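Local coordinates for protein UDP-N-acetylglucosamine 2-epimerase (Listeria monocytogenes, PDB 3OT5) that probably interconverts UDP-N-acetylglucosamine and UDP-N-acetylmannosamine by inverting the configuration at C2 of the sugar, at residues A[73-77]-A[78-82]. Sequence-based numbering, arbitrary orientation.
Sequences QVLEI and FDIKP
The ring of Phe78 turns its edge to the last turn of helix 72-77, which closes in a Schellman motif: Val74 O lies near the ring plane, 3.2 Å from Phe78 CD2. The side chains of Val74 and Phe78 run alongside each other, and Val74 CG1 reaches the CD2-CE2 side of the ring, 4.0 Å from Phe78 CD2. It gets there because CG1 stands anti to the backbone N (chi1 176°). Ala44 and Leu48 of helix 37-51, together with Ala204, Thr207 and Thr208 of helix 200-208, also touch Phe78, so the aromatic side chain joins the end of this short helix to two others.

Asp79, at positive phi (51°), is the C-prime residue of the motif. The signature bond runs back from Ile80 N to Leu75 O, 2.8 Å long and fairly straight, with the donor tilted out of the carbonyl plane; a weak companion links Asp79 N to Glu76 O at 3.2 Å. One residue earlier, Phe78 N still bonds to Val74 O in the helical i to i-4 manner, and this same oxygen thus receives an N-H while bordering the ring.

Past the cap, the chain folds back along Leu75 and leads toward strand 84-85 at the margin of the parallel sheet in this Rossmann-like half of the protein. Leu75 lies nearly perpendicular to Ile80; strand 57-63 receives both, Leu75 touching Ile63 and Ile80 touching Val61. The two branches of Leu75 divide the apolar contact: CD2 meets Ile80 CG2 at 3.7 Å, whereas CD1 reaches the proline ring at Pro82 CG, 4.1 Å away.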
ATOM      1  N   GLN A  73       4.971  -4.859 -15.533  1.00 84.58           N
ATOM      2  CA  GLN A  73       5.845  -5.740 -14.769  1.00 85.09           C
ATOM      3  C   GLN A  73       5.043  -6.394 -13.641  1.00 78.36           C
ATOM      4  O   GLN A  73       5.218  -7.579 -13.354  1.00 77.41           O
ATOM      5  CB  GLN A  73       7.053  -4.983 -14.202  1.00 89.73           C
ATOM      6  CG  GLN A  73       6.693  -3.835 -13.265  1.00 91.05           C
ATOM      7  CD  GLN A  73       7.901  -3.184 -12.621  1.00 97.68           C
ATOM      8  OE1 GLN A  73       7.759  -2.233 -11.851  1.00100.47           O
ATOM      9  NE2 GLN A  73       9.093  -3.696 -12.922  1.00102.98           N
ATOM     10  N   VAL A  74       4.156  -5.611 -13.023  1.00 73.77           N
ATOM     11  CA  VAL A  74       3.311  -6.085 -11.930  1.00 68.51           C
ATOM     12  C   VAL A  74       2.304  -7.110 -12.424  1.00 66.04           C
ATOM     13  O   VAL A  74       2.046  -8.108 -11.756  1.00 64.16           O
ATOM     14  CB  VAL A  74       2.530  -4.920 -11.258  1.00 67.18           C
ATOM     15  CG1 VAL A  74       1.582  -5.449 -10.187  1.00 63.61           C
ATOM     16  CG2 VAL A  74       3.485  -3.891 -10.666  1.00 69.55           C
ATOM     17  N   LEU A  75       1.731  -6.867 -13.595  1.00 66.12           N
ATOM     18  CA  LEU A  75       0.748  -7.791 -14.151  1.00 65.26           C
ATOM     19  C   LEU A  75       1.387  -9.131 -14.505  1.00 67.81           C
ATOM     20  O   LEU A  75       0.746 -10.179 -14.387  1.00 67.75           O
ATOM     21  CB  LEU A  75       0.056  -7.182 -15.371  1.00 65.80           C
ATOM     22  CG  LEU A  75      -0.779  -5.929 -15.087  1.00 63.58           C
ATOM     23  CD1 LEU A  75      -1.376  -5.387 -16.371  1.00 64.45           C
ATOM     24  CD2 LEU A  75      -1.869  -6.231 -14.080  1.00 60.98           C
ATOM     25  N   GLU A  76       2.647  -9.095 -14.932  1.00 70.54           N
ATOM     26  CA  GLU A  76       3.366 -10.310 -15.274  1.00 73.63           C
ATOM     27  C   GLU A  76       3.599 -11.150 -14.010  1.00 71.68           C
ATOM     28  O   GLU A  76       3.498 -12.373 -14.045  1.00 73.34           O
ATOM     29  CB  GLU A  76       4.690  -9.969 -15.957  1.00 79.18           C
ATOM     30  CG  GLU A  76       5.432 -11.174 -16.506  1.00 85.68           C
ATOM     31  CD  GLU A  76       6.699 -10.792 -17.232  1.00 94.79           C
ATOM     32  OE1 GLU A  76       7.106  -9.613 -17.137  1.00 98.90           O
ATOM     33  OE2 GLU A  76       7.289 -11.667 -17.897  1.00 99.04           O
ATOM     34  N   ILE A  77       3.893 -10.490 -12.893  1.00 68.74           N
ATOM     35  CA  ILE A  77       4.107 -11.188 -11.622  1.00 67.33           C
ATOM     36  C   ILE A  77       2.843 -11.929 -11.178  1.00 63.91           C
ATOM     37  O   ILE A  77       2.903 -13.085 -10.762  1.00 64.33           O
ATOM     38  CB  ILE A  77       4.542 -10.219 -10.522  1.00 65.96           C
ATOM     39  CG1 ILE A  77       5.886  -9.602 -10.893  1.00 71.37           C
ATOM     40  CG2 ILE A  77       4.670 -10.939  -9.192  1.00 66.10           C
ATOM     41  CD1 ILE A  77       7.047 -10.490 -10.618  1.00 72.39           C
ATOM     42  N   PHE A  78       1.705 -11.253 -11.287  1.00 61.08           N
ATOM     43  CA  PHE A  78       0.412 -11.829 -10.915  1.00 59.08           C
ATOM     44  C   PHE A  78      -0.218 -12.623 -12.068  1.00 61.91           C
ATOM     45  O   PHE A  78      -1.308 -13.179 -11.920  1.00 62.07           O
ATOM     46  CB  PHE A  78      -0.542 -10.718 -10.445  1.00 56.43           C
ATOM     47  CG  PHE A  78      -0.171 -10.118  -9.114  1.00 52.04           C
ATOM     48  CD1 PHE A  78      -0.835 -10.504  -7.957  1.00 49.40           C
ATOM     49  CD2 PHE A  78       0.848  -9.180  -9.012  1.00 51.07           C
ATOM     50  CE1 PHE A  78      -0.497  -9.962  -6.726  1.00 46.26           C
ATOM     51  CE2 PHE A  78       1.191  -8.632  -7.782  1.00 48.68           C
ATOM     52  CZ  PHE A  78       0.520  -9.026  -6.638  1.00 46.30           C
ATOM     53  N   ASP A  79       0.478 -12.684 -13.205  1.00 64.68           N
ATOM     54  CA  ASP A  79      -0.008 -13.390 -14.389  1.00 68.20           C
ATOM     55  C   ASP A  79      -1.427 -12.916 -14.702  1.00 66.34           C
ATOM     56  O   ASP A  79      -2.383 -13.689 -14.686  1.00 68.34           O
ATOM     57  CB  ASP A  79       0.037 -14.905 -14.173  1.00 72.00           C
ATOM     58  CG  ASP A  79      -0.221 -15.682 -15.445  1.00 76.88           C
ATOM     59  OD1 ASP A  79      -0.518 -15.054 -16.482  1.00 81.41           O
ATOM     60  OD2 ASP A  79      -0.112 -16.927 -15.411  1.00 83.73           O
ATOM     61  N   ILE A  80      -1.540 -11.622 -14.963  1.00 64.69           N
ATOM     62  CA  ILE A  80      -2.805 -10.975 -15.257  1.00 62.92           C
ATOM     63  C   ILE A  80      -2.784 -10.374 -16.640  1.00 63.74           C
ATOM     64  O   ILE A  80      -2.035  -9.442 -16.912  1.00 63.27           O
ATOM     65  CB  ILE A  80      -3.095  -9.836 -14.258  1.00 59.71           C
ATOM     66  CG1 ILE A  80      -3.408 -10.404 -12.877  1.00 59.92           C
ATOM     67  CG2 ILE A  80      -4.275  -9.004 -14.722  1.00 59.44           C
ATOM     68  CD1 ILE A  80      -3.712  -9.344 -11.828  1.00 58.18           C
ATOM     69  N   LYS A  81      -3.607 -10.921 -17.519  1.00 65.66           N
ATOM     70  CA  LYS A  81      -3.703 -10.419 -18.863  1.00 67.07           C
ATOM     71  C   LYS A  81      -4.756  -9.327 -18.781  1.00 63.13           C
ATOM     72  O   LYS A  81      -5.891  -9.615 -18.423  1.00 63.23           O
ATOM     73  CB  LYS A  81      -4.185 -11.520 -19.807  1.00 71.67           C
ATOM     74  CG  LYS A  81      -3.416 -12.843 -19.731  1.00 77.79           C
ATOM     75  CD  LYS A  81      -1.960 -12.721 -20.142  1.00 81.92           C
ATOM     76  CE  LYS A  81      -1.291 -14.098 -20.120  1.00 88.55           C
ATOM     77  NZ  LYS A  81       0.134 -14.075 -20.559  1.00 92.14           N
ATOM     78  N   PRO A  82      -4.387  -8.064 -19.067  1.00 61.39           N
ATOM     79  CA  PRO A  82      -5.398  -7.008 -19.014  1.00 58.06           C
ATOM     80  C   PRO A  82      -6.347  -7.133 -20.208  1.00 58.60           C
ATOM     81  O   PRO A  82      -5.895  -7.412 -21.313  1.00 61.63           O
ATOM     82  CB  PRO A  82      -4.572  -5.731 -19.100  1.00 57.70           C
ATOM     83  CG  PRO A  82      -3.362  -6.115 -19.856  1.00 61.61           C
ATOM     84  CD  PRO A  82      -3.076  -7.548 -19.501  1.00 62.78           C
TER